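Local atomic coordinates of kinesin-like protein (PDB entry 5X3E), a protein that probably couples ATP hydrolysis to movement along microtubules, as expected of a kinesin-6 motor. Residues V102-N107 with S114-Y119; G140-T145 with S297-K302; C160-S165 with V315-D320; S165-F170 with H248-Q253. One frame throughout, in Å; residues are numbered along the deposited sequence.

Interaction 1: residues V102-N107 with S114-Y119; sequences VDLILN and SLLFTY
L104 and S114 make the closest meeting of helix and strand here. The helix segment 102-107 runs nearly antiparallel to strand 114-119, at 153°, with the axes 8.8 Å apart at their closest. The beta carbons of L104 and S114 sit side by side, L104 CB 3.6 Å from S114 CB. From there the leucine reaches along the strand. Its CD2 branch stays over the serine, and its CD1 branch touches the next inward-facing residue, with L104 CD1 3.6 Å from L116 CD1. The two leucine side chains cross at about a right angle, so the CD1 methyl of L104 meets the L116 side chain crosswise, nearest its CD1.

The S114 hydroxyl turns back to the helix. OG lies anti to the carbonyl carbon (chi1 -46°), which turns it towards the L104 carbonyl. There it donates to the backbone, S114 OG to L104 O at 3.2 Å. The bond comes in well to the side of the carbonyl, with a C=O...donor angle of 111°. N107 adds its CB, 3.4 Å from S114 OG.

The strand is paired on its two edges with 325-333 and 404-411. L104 also packs on K404 and R406 of the latter, and D103 forms a salt bridge with R406. The strand leads towards a probable P-loop, as in other P-loop NTPases. Chemically, the contact is apolar apart from one hydrogen bond. The buried serine hydroxyl is satisfied by a helix carbonyl, and this bond probably helps fix how the helix sits on the sheet.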
# COMPACT_ATOMS: atom_id res chain seq x y z
N VAL A 102 3.64 -11.21 4.06
CA VAL A 102 4.41 -12.23 3.37
C VAL A 102 3.58 -12.86 2.25
O VAL A 102 4.09 -13.12 1.15
CB VAL A 102 4.94 -13.29 4.36
CG1 VAL A 102 5.34 -14.57 3.64
CG2 VAL A 102 6.13 -12.74 5.12
N ASP A 103 2.29 -13.10 2.50
CA ASP A 103 1.45 -13.68 1.46
C ASP A 103 1.18 -12.69 0.33
O ASP A 103 0.92 -13.11 -0.80
CB ASP A 103 0.14 -14.20 2.06
CG ASP A 103 -0.74 -13.09 2.63
OD1 ASP A 103 -1.96 -13.29 2.72
OD2 ASP A 103 -0.20 -12.01 2.96
N LEU A 104 1.22 -11.39 0.62
CA LEU A 104 1.09 -10.41 -0.46
C LEU A 104 2.34 -10.39 -1.33
O LEU A 104 2.24 -10.26 -2.55
CB LEU A 104 0.81 -9.02 0.11
CG LEU A 104 -0.33 -8.92 1.13
CD1 LEU A 104 -0.62 -7.46 1.48
CD2 LEU A 104 -1.57 -9.64 0.63
N ILE A 105 3.52 -10.51 -0.71
CA ILE A 105 4.74 -10.57 -1.50
C ILE A 105 4.78 -11.85 -2.33
O ILE A 105 5.19 -11.84 -3.49
CB ILE A 105 5.98 -10.46 -0.60
CG1 ILE A 105 5.97 -9.13 0.16
CG2 ILE A 105 7.23 -10.60 -1.44
CD1 ILE A 105 7.03 -9.06 1.26
N LEU A 106 4.34 -12.97 -1.74
CA LEU A 106 4.23 -14.19 -2.52
C LEU A 106 3.28 -14.00 -3.70
O LEU A 106 3.53 -14.51 -4.80
CB LEU A 106 3.76 -15.35 -1.63
CG LEU A 106 4.76 -15.80 -0.57
CD1 LEU A 106 4.15 -16.83 0.36
CD2 LEU A 106 6.03 -16.33 -1.21
N ASN A 107 2.19 -13.25 -3.50
CA ASN A 107 1.32 -12.88 -4.61
C ASN A 107 2.09 -12.11 -5.67
O ASN A 107 2.01 -12.43 -6.87
CB ASN A 107 0.14 -12.06 -4.10
CG ASN A 107 -1.10 -12.89 -3.88
OD1 ASN A 107 -1.34 -13.87 -4.59
ND2 ASN A 107 -1.91 -12.50 -2.90
N SER A 114 -1.83 -6.99 -4.96
CA SER A 114 -2.13 -6.99 -3.54
C SER A 114 -2.34 -5.56 -3.07
O SER A 114 -1.73 -4.62 -3.59
CB SER A 114 -0.98 -7.64 -2.74
OG SER A 114 -0.57 -8.85 -3.33
N LEU A 115 -3.20 -5.40 -2.07
CA LEU A 115 -3.54 -4.10 -1.51
C LEU A 115 -3.60 -4.19 0.01
O LEU A 115 -4.23 -5.10 0.55
CB LEU A 115 -4.88 -3.60 -2.07
CG LEU A 115 -5.48 -2.32 -1.48
CD1 LEU A 115 -4.51 -1.15 -1.60
CD2 LEU A 115 -6.78 -2.00 -2.19
N LEU A 116 -2.94 -3.26 0.69
CA LEU A 116 -2.89 -3.26 2.15
C LEU A 116 -3.19 -1.86 2.67
O LEU A 116 -2.51 -0.90 2.29
CB LEU A 116 -1.54 -3.75 2.65
CG LEU A 116 -1.38 -4.17 4.12
CD1 LEU A 116 -0.18 -5.06 4.18
CD2 LEU A 116 -1.18 -2.99 5.07
N PHE A 117 -4.19 -1.75 3.54
CA PHE A 117 -4.55 -0.51 4.22
C PHE A 117 -4.14 -0.57 5.69
O PHE A 117 -4.22 -1.63 6.32
CB PHE A 117 -6.05 -0.24 4.17
CG PHE A 117 -6.62 -0.07 2.80
CD1 PHE A 117 -6.52 1.15 2.14
CD2 PHE A 117 -7.30 -1.11 2.20
CE1 PHE A 117 -7.07 1.31 0.88
CE2 PHE A 117 -7.85 -0.95 0.94
CZ PHE A 117 -7.73 0.26 0.28
N THR A 118 -3.74 0.57 6.23
CA THR A 118 -3.73 0.78 7.68
C THR A 118 -4.78 1.83 8.01
O THR A 118 -4.79 2.92 7.43
CB THR A 118 -2.34 1.22 8.19
OG1 THR A 118 -1.89 2.38 7.49
CG2 THR A 118 -1.33 0.10 8.02
N TYR A 119 -5.69 1.48 8.92
CA TYR A 119 -6.84 2.30 9.27
C TYR A 119 -6.83 2.60 10.77
O TYR A 119 -6.30 1.81 11.56
CB TYR A 119 -8.14 1.59 8.88
CG TYR A 119 -9.40 2.38 9.13
CD1 TYR A 119 -9.94 3.19 8.14
CD2 TYR A 119 -10.05 2.32 10.36
CE1 TYR A 119 -11.09 3.92 8.37
CE2 TYR A 119 -11.20 3.05 10.59
CZ TYR A 119 -11.71 3.84 9.59
OH TYR A 119 -12.86 4.57 9.81

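Interaction 2: residues G140-T145 with S297-K302; sequences GLLPRT and SVFTIK. With SO4 (sulfate ion), chain C.
The first turn of helix 141-152, N-capped by G140, lies against strand 296-307, with no hydrogen bond between the segments. The alpha carbons stay well apart, L142 CA 8.7 Å from F299 CA and T145 CA 9.4 Å from I301 CA. The gap is spanned by side chains. L142 stretches out with CG anti to the backbone N (chi1 -175°), which brings its CD1 methyl to the F299 ring, 3.9 Å from F299 CD2. The two side chains cross at about a right angle. Three residues on, T145 CG2 meets the end of I301, 4.0 Å from I301 CD1. This is a helix packed on the central sheet of the kinesin motor domain, a P-loop NTPase fold. Y221 and F274 hold the F299 ring edge-to-face. T145 OG1 turns back into its own helix, donating to L141 O at 2.9 Å from above the carbonyl plane. A serine in place of T145 would probably leave the I301 CD1 methyl without its partner and open a small gap between helix and strand. K302 extends away from the helix; its NZ binds O1 of a sulfate, probably from the crystallisation liquor, at 2.7 Å, and a carboxylate oxygen of D261.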
# COMPACT_ATOMS: atom_id res chain seq x y z
N GLY A 140 8.49 -0.81 10.24
CA GLY A 140 7.14 -1.24 9.92
C GLY A 140 7.08 -2.08 8.66
O GLY A 140 8.09 -2.56 8.14
N LEU A 141 5.86 -2.25 8.15
CA LEU A 141 5.61 -3.15 7.03
C LEU A 141 6.36 -2.70 5.78
O LEU A 141 6.95 -3.53 5.08
CB LEU A 141 4.12 -3.19 6.71
CG LEU A 141 3.19 -3.54 7.86
CD1 LEU A 141 1.74 -3.34 7.46
CD2 LEU A 141 3.45 -4.97 8.31
N LEU A 142 6.33 -1.41 5.49
CA LEU A 142 6.80 -0.95 4.18
C LEU A 142 8.28 -1.24 3.97
O LEU A 142 8.62 -1.88 2.96
CB LEU A 142 6.45 0.53 4.01
CG LEU A 142 6.73 1.22 2.69
CD1 LEU A 142 5.67 2.29 2.47
CD2 LEU A 142 8.12 1.83 2.67
N PRO A 143 9.20 -0.83 4.86
CA PRO A 143 10.62 -1.14 4.59
C PRO A 143 10.91 -2.63 4.60
O PRO A 143 11.69 -3.11 3.77
CB PRO A 143 11.36 -0.41 5.72
CG PRO A 143 10.39 0.60 6.23
CD PRO A 143 9.05 -0.05 6.09
N ARG A 144 10.27 -3.39 5.50
CA ARG A 144 10.45 -4.84 5.50
C ARG A 144 9.96 -5.45 4.20
O ARG A 144 10.59 -6.37 3.66
CB ARG A 144 9.73 -5.47 6.69
CG ARG A 144 10.26 -5.03 8.05
CD ARG A 144 9.49 -5.69 9.18
NE ARG A 144 9.83 -5.12 10.47
CZ ARG A 144 10.75 -5.62 11.29
NH1 ARG A 144 11.40 -6.72 10.94
NH2 ARG A 144 11.01 -5.03 12.45
N THR A 145 8.82 -4.98 3.69
CA THR A 145 8.32 -5.45 2.41
C THR A 145 9.32 -5.15 1.30
O THR A 145 9.63 -6.02 0.47
CB THR A 145 6.97 -4.82 2.09
OG1 THR A 145 5.99 -5.28 3.04
CG2 THR A 145 6.53 -5.21 0.70
N SER A 297 -2.03 8.22 1.83
CA SER A 297 -0.77 8.06 1.13
C SER A 297 -0.73 6.68 0.49
O SER A 297 -0.96 5.67 1.16
CB SER A 297 0.42 8.26 2.07
OG SER A 297 0.31 7.39 3.18
N VAL A 298 -0.40 6.64 -0.80
CA VAL A 298 -0.46 5.42 -1.60
C VAL A 298 0.93 5.15 -2.16
O VAL A 298 1.41 5.88 -3.04
CB VAL A 298 -1.49 5.54 -2.73
CG1 VAL A 298 -1.57 4.24 -3.52
CG2 VAL A 298 -2.86 5.92 -2.17
N PHE A 299 1.58 4.12 -1.64
CA PHE A 299 2.90 3.72 -2.10
C PHE A 299 2.75 2.38 -2.83
O PHE A 299 2.36 1.38 -2.22
CB PHE A 299 3.88 3.62 -0.93
CG PHE A 299 5.30 3.41 -1.35
CD1 PHE A 299 6.10 4.48 -1.68
CD2 PHE A 299 5.84 2.13 -1.40
CE1 PHE A 299 7.42 4.29 -2.07
CE2 PHE A 299 7.15 1.93 -1.78
CZ PHE A 299 7.94 3.01 -2.12
N THR A 300 3.01 2.39 -4.13
CA THR A 300 2.80 1.21 -4.96
C THR A 300 4.14 0.66 -5.43
O THR A 300 4.91 1.37 -6.09
CB THR A 300 1.92 1.55 -6.16
OG1 THR A 300 0.66 2.05 -5.71
CG2 THR A 300 1.69 0.30 -7.01
N ILE A 301 4.40 -0.60 -5.10
CA ILE A 301 5.59 -1.31 -5.55
C ILE A 301 5.21 -2.14 -6.76
O ILE A 301 4.34 -3.01 -6.68
CB ILE A 301 6.16 -2.20 -4.43
CG1 ILE A 301 6.36 -1.39 -3.15
CG2 ILE A 301 7.47 -2.84 -4.89
CD1 ILE A 301 6.53 -2.22 -1.91
N LYS A 302 5.84 -1.85 -7.90
CA LYS A 302 5.55 -2.54 -9.15
C LYS A 302 6.72 -3.44 -9.52
O LYS A 302 7.87 -2.99 -9.60
CB LYS A 302 5.28 -1.54 -10.28
CG LYS A 302 4.12 -0.61 -10.01
CD LYS A 302 3.94 0.35 -11.17
CE LYS A 302 2.76 1.27 -10.91
NZ LYS A 302 2.50 2.18 -12.06
S SO4 C . 0.17 4.77 -10.54
O1 SO4 C . 0.33 3.65 -11.46
O2 SO4 C . 0.22 4.28 -9.16
O3 SO4 C . -1.13 5.40 -10.76
O4 SO4 C . 1.22 5.75 -10.75

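Interaction 3: residues C160-S165 with V315-D320; sequences CIFYPS and VYPTMD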
# COMPACT_ATOMS: atom_id res chain seq x y z
N CYS A 160 17.03 1.57 -16.84
CA CYS A 160 16.77 2.13 -18.16
C CYS A 160 16.68 1.09 -19.26
O CYS A 160 16.67 1.45 -20.44
CB CYS A 160 17.82 3.19 -18.53
SG CYS A 160 18.11 4.39 -17.20
N ILE A 161 16.62 -0.20 -18.91
CA ILE A 161 16.23 -1.21 -19.88
C ILE A 161 14.72 -1.22 -20.05
O ILE A 161 14.19 -0.89 -21.12
CB ILE A 161 16.77 -2.59 -19.47
CG1 ILE A 161 18.30 -2.57 -19.43
CG2 ILE A 161 16.32 -3.66 -20.45
CD1 ILE A 161 18.91 -3.71 -18.63
N PHE A 162 14.00 -1.56 -18.99
CA PHE A 162 12.59 -1.20 -18.90
C PHE A 162 12.48 0.30 -18.63
O PHE A 162 13.36 0.90 -18.01
CB PHE A 162 11.90 -1.95 -17.77
CG PHE A 162 11.87 -3.45 -17.94
CD1 PHE A 162 10.89 -4.05 -18.71
CD2 PHE A 162 12.78 -4.25 -17.27
CE1 PHE A 162 10.85 -5.43 -18.84
CE2 PHE A 162 12.74 -5.62 -17.40
CZ PHE A 162 11.78 -6.21 -18.19
N TYR A 163 11.40 0.90 -19.12
CA TYR A 163 11.15 2.31 -18.81
C TYR A 163 9.68 2.62 -19.03
O TYR A 163 9.05 2.08 -19.94
CB TYR A 163 12.04 3.23 -19.65
CG TYR A 163 11.81 3.19 -21.15
CD1 TYR A 163 12.40 2.21 -21.94
CD2 TYR A 163 11.02 4.15 -21.77
CE1 TYR A 163 12.20 2.18 -23.31
CE2 TYR A 163 10.82 4.13 -23.14
CZ TYR A 163 11.41 3.14 -23.90
OH TYR A 163 11.20 3.12 -25.26
N PRO A 164 9.10 3.51 -18.21
CA PRO A 164 7.67 3.83 -18.33
C PRO A 164 7.35 4.53 -19.64
O PRO A 164 8.11 5.38 -20.11
CB PRO A 164 7.41 4.75 -17.14
CG PRO A 164 8.61 4.63 -16.26
CD PRO A 164 9.76 4.28 -17.14
N SER A 165 6.20 4.18 -20.21
CA SER A 165 5.75 4.78 -21.46
C SER A 165 4.29 5.18 -21.32
O SER A 165 3.65 4.92 -20.29
CB SER A 165 5.95 3.83 -22.64
OG SER A 165 5.22 2.64 -22.46
N VAL A 315 21.92 -10.85 -18.48
CA VAL A 315 20.55 -10.97 -18.00
C VAL A 315 19.75 -9.86 -18.66
O VAL A 315 19.91 -8.68 -18.33
CB VAL A 315 20.49 -10.87 -16.47
CG1 VAL A 315 19.06 -11.05 -15.99
CG2 VAL A 315 21.41 -11.89 -15.85
N TYR A 316 18.92 -10.22 -19.63
CA TYR A 316 18.24 -9.23 -20.45
C TYR A 316 16.89 -9.77 -20.87
O TYR A 316 16.74 -10.98 -21.08
CB TYR A 316 19.08 -8.86 -21.68
CG TYR A 316 18.92 -7.42 -22.08
CD1 TYR A 316 19.64 -6.42 -21.44
CD2 TYR A 316 18.06 -7.06 -23.11
CE1 TYR A 316 19.50 -5.10 -21.80
CE2 TYR A 316 17.92 -5.73 -23.48
CZ TYR A 316 18.64 -4.76 -22.82
OH TYR A 316 18.50 -3.44 -23.16
N PRO A 317 15.88 -8.92 -21.00
CA PRO A 317 14.58 -9.37 -21.48
C PRO A 317 14.57 -9.53 -22.99
O PRO A 317 15.40 -8.98 -23.72
CB PRO A 317 13.63 -8.24 -21.06
CG PRO A 317 14.51 -7.02 -21.10
CD PRO A 317 15.85 -7.49 -20.60
N THR A 318 13.59 -10.31 -23.46
CA THR A 318 13.27 -10.30 -24.88
C THR A 318 12.75 -8.92 -25.26
O THR A 318 12.08 -8.25 -24.47
CB THR A 318 12.23 -11.37 -25.20
OG1 THR A 318 11.07 -11.18 -24.39
CG2 THR A 318 12.80 -12.76 -24.92
N MET A 319 13.04 -8.50 -26.49
CA MET A 319 12.75 -7.11 -26.87
C MET A 319 11.26 -6.83 -27.00
O MET A 319 10.87 -5.66 -26.95
CB MET A 319 13.46 -6.77 -28.17
CG MET A 319 14.98 -6.79 -28.07
SD MET A 319 15.59 -5.64 -26.82
CE MET A 319 14.95 -4.09 -27.45
N ASP A 320 10.43 -7.86 -27.12
CA ASP A 320 8.99 -7.67 -27.33
C ASP A 320 8.33 -7.16 -26.05
O ASP A 320 8.09 -7.93 -25.12
CB ASP A 320 8.36 -8.98 -27.80
CG ASP A 320 6.88 -8.86 -28.10
OD1 ASP A 320 6.23 -9.90 -28.33
OD2 ASP A 320 6.36 -7.72 -28.10
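The Y316 ring is met by both branches of I161. The CG2 methyl comes up to the phenol end, with I161 CG2 3.5 Å from Y316 CZ. The other branch puts I161 CD1 3.5 Å from Y316 CE1. Both lie on the same side of the ring, one by CE1 and the other by the CZ-OH end, in an oblique approach. The second flat group, F162, presents its far end to a proline, F162 CZ lying 4.0 Å from P317 CB. Here the two side chains run antiparallel past one another. The Y163 ring has the carbonyl oxygen of I161 at its edge, in the ring plane.

P317 also touches I161, with P317 CD 3.9 Å from I161 CG2. That one methyl thus lies against both the tyrosine and the proline. I161 has CG1 beside the backbone N (chi1 -62°) and CG2 beside the carbonyl carbon, which lets the two branches share the Y316 ring. No hydrogen bond joins the segments. The Y316 hydroxyl instead binds the backbone oxygen of R173. A leucine in place of Y316 would probably leave the R173 carbonyl without this mate and strip I161 of much of its cover.

The contact lies about 25 Å from the centre of the chain. It joins the small hairpin of strands 162-165 and 169-172 to the loop between strands 296-307 and 325-333. P317 and F162 both touch I172 of the hairpin, F162 also reaches S216 and F218 of strand 213-225, and helix 175-187 meets I161 through A178 and Y316 through T175.

Interaction 4: residues S165-F170 with H248-Q253; sequences SALNTF and HDRQQQ. With SO4 (sulfate ion), chain G; SO4 (sulfate ion), chain M.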
# COMPACT_ATOMS: atom_id res chain seq x y z
N SER A 165 6.20 4.18 -20.21
CA SER A 165 5.75 4.78 -21.46
C SER A 165 4.29 5.18 -21.32
O SER A 165 3.65 4.92 -20.29
CB SER A 165 5.95 3.83 -22.64
OG SER A 165 5.22 2.64 -22.46
N ALA A 166 3.75 5.78 -22.37
CA ALA A 166 2.44 6.42 -22.31
C ALA A 166 1.35 5.44 -21.88
O ALA A 166 1.44 4.23 -22.13
CB ALA A 166 2.08 7.02 -23.67
N LEU A 167 0.33 5.98 -21.22
CA LEU A 167 -0.86 5.24 -20.83
C LEU A 167 -0.51 4.00 -20.00
O LEU A 167 -0.95 2.88 -20.28
CB LEU A 167 -1.70 4.86 -22.06
CG LEU A 167 -2.33 6.04 -22.79
CD1 LEU A 167 -2.98 5.60 -24.09
CD2 LEU A 167 -3.36 6.71 -21.89
N ASN A 168 0.32 4.22 -18.97
CA ASN A 168 0.56 3.23 -17.93
C ASN A 168 1.15 1.94 -18.49
O ASN A 168 0.70 0.83 -18.17
CB ASN A 168 -0.74 2.96 -17.16
CG ASN A 168 -0.51 2.18 -15.87
OD1 ASN A 168 0.42 2.47 -15.11
ND2 ASN A 168 -1.35 1.18 -15.63
N THR A 169 2.17 2.08 -19.34
CA THR A 169 2.84 0.93 -19.96
C THR A 169 4.35 1.02 -19.71
O THR A 169 4.86 1.99 -19.13
CB THR A 169 2.54 0.85 -21.46
OG1 THR A 169 2.97 2.06 -22.11
CG2 THR A 169 1.06 0.62 -21.73
N PHE A 170 5.07 -0.03 -20.13
CA PHE A 170 6.53 -0.07 -20.07
C PHE A 170 7.10 -0.53 -21.40
O PHE A 170 6.52 -1.39 -22.06
CB PHE A 170 7.02 -0.99 -18.93
CG PHE A 170 6.75 -0.45 -17.56
CD1 PHE A 170 7.68 0.36 -16.92
CD2 PHE A 170 5.54 -0.70 -16.93
CE1 PHE A 170 7.41 0.89 -15.66
CE2 PHE A 170 5.27 -0.17 -15.68
CZ PHE A 170 6.21 0.62 -15.04
N HIS A 248 -8.29 4.85 -15.99
CA HIS A 248 -7.92 3.49 -16.34
C HIS A 248 -7.12 3.45 -17.63
O HIS A 248 -7.12 4.40 -18.42
CB HIS A 248 -9.15 2.59 -16.50
CG HIS A 248 -10.03 2.96 -17.65
ND1 HIS A 248 -11.05 3.89 -17.54
CD2 HIS A 248 -10.07 2.52 -18.93
CE1 HIS A 248 -11.66 4.01 -18.70
NE2 HIS A 248 -11.09 3.19 -19.56
N ASP A 249 -6.43 2.32 -17.85
CA ASP A 249 -5.71 2.06 -19.09
C ASP A 249 -6.50 1.09 -19.96
O ASP A 249 -7.65 0.76 -19.66
CB ASP A 249 -4.29 1.55 -18.80
CG ASP A 249 -4.27 0.26 -17.96
OD1 ASP A 249 -5.25 -0.50 -17.97
OD2 ASP A 249 -3.23 0.02 -17.31
N ARG A 250 -5.89 0.63 -21.05
CA ARG A 250 -6.59 -0.26 -21.96
C ARG A 250 -6.89 -1.61 -21.34
O ARG A 250 -7.85 -2.28 -21.76
CB ARG A 250 -5.79 -0.44 -23.26
CG ARG A 250 -5.78 0.84 -24.06
CD ARG A 250 -5.50 0.63 -25.54
NE ARG A 250 -5.85 1.84 -26.29
CZ ARG A 250 -5.08 2.92 -26.38
NH1 ARG A 250 -3.89 2.95 -25.78
NH2 ARG A 250 -5.48 3.97 -27.07
N GLN A 251 -6.12 -2.02 -20.33
CA GLN A 251 -6.38 -3.23 -19.56
C GLN A 251 -7.45 -3.02 -18.49
O GLN A 251 -7.71 -3.94 -17.71
CB GLN A 251 -5.09 -3.72 -18.91
CG GLN A 251 -3.88 -3.86 -19.84
CD GLN A 251 -3.88 -5.15 -20.64
OE1 GLN A 251 -4.72 -5.35 -21.52
NE2 GLN A 251 -2.94 -6.05 -20.33
N GLN A 252 -8.07 -1.84 -18.47
CA GLN A 252 -9.06 -1.43 -17.48
C GLN A 252 -8.46 -1.28 -16.08
O GLN A 252 -9.20 -1.21 -15.10
CB GLN A 252 -10.26 -2.38 -17.45
CG GLN A 252 -11.05 -2.37 -18.74
CD GLN A 252 -11.58 -0.99 -19.08
OE1 GLN A 252 -12.01 -0.24 -18.20
NE2 GLN A 252 -11.55 -0.65 -20.37
N GLN A 253 -7.14 -1.20 -15.98
CA GLN A 253 -6.46 -1.04 -14.70
C GLN A 253 -6.37 0.43 -14.31
O GLN A 253 -6.05 1.28 -15.14
CB GLN A 253 -5.06 -1.65 -14.76
CG GLN A 253 -5.03 -3.15 -14.93
CD GLN A 253 -5.49 -3.87 -13.67
OE1 GLN A 253 -5.01 -3.59 -12.57
NE2 GLN A 253 -6.40 -4.83 -13.83
S SO4 G . 2.82 -3.03 -20.25
O1 SO4 G . 3.25 -4.37 -20.63
O2 SO4 G . 1.91 -3.13 -19.12
O3 SO4 G . 3.97 -2.20 -19.90
O4 SO4 G . 2.12 -2.43 -21.38
S SO4 M . -13.33 4.75 -15.09
O1 SO4 M . -12.00 5.34 -15.24
O2 SO4 M . -13.27 3.54 -14.27
O3 SO4 M . -14.21 5.73 -14.46
O4 SO4 M . -13.87 4.40 -16.40
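Two tight turns face each other here, and their backbones come nearest at L167 and D249, with the alpha carbons 6.1 Å apart. L167 and N168 both have left-handed helical backbone angles. N168 carries the main bond across the contact. Its CG is anti to the backbone N (chi1 -167°), which sends the amide over to the carboxylate of D249. N168 ND2 donates to D249 OD2 at 2.8 Å, with an N-H...acceptor angle of 159°. The bond reaches OD2 on its anti side, and the amide and carboxylate planes are nearly coplanar, 22° apart.

The other carboxylate oxygen serves its own turn. D249 OD1 accepts from the backbone Q253 N at 2.8 Å, from above the carboxylate plane. One aspartate therefore holds its own loop and the neighbouring one. On the more exposed side, the L167 CD1 methyl lies against the R250 guanidinium, 3.3 Å from R250 NH1. H248 points away, and its ND1 binds sulfate O1 at 2.9 Å. Y255 of strand 254-256 packs on L167, N168 and D249.

The backbone bonds D249 N to Q253 O and Q252 N to D249 O define a type I turn with a G1 beta bulge. This closes the hairpin between strands 243-248 and 254-256. The partner is the three-residue loop of the small hairpin 162-172, so two beta-hairpin ends are joined by an amide-carboxylate bond.

In the fold
Interactions 1 and 2 form one continuous core, their centres 9 Å apart. L116 CD2 lies 3.8 Å from L141 CD1, and I105 CD1 lies 3.9 Å from T145 CG2, so helices 93-109 and 141-152 pack together on the central sheet. The probable P-loop follows strand 114-119 of interaction 1. Interactions 3 and 4 involve the first strand and the connecting loop of one small hairpin, and their segments share S165; P164 N is 3.7 Å from F170 CD1. Interaction 4 also reaches interaction 2, where K302 NZ lies 3.7 Å from N168 OD1. Interaction 3 is the outlying one, about 26 Å from interaction 1 between centres and about 16 Å between nearest atoms.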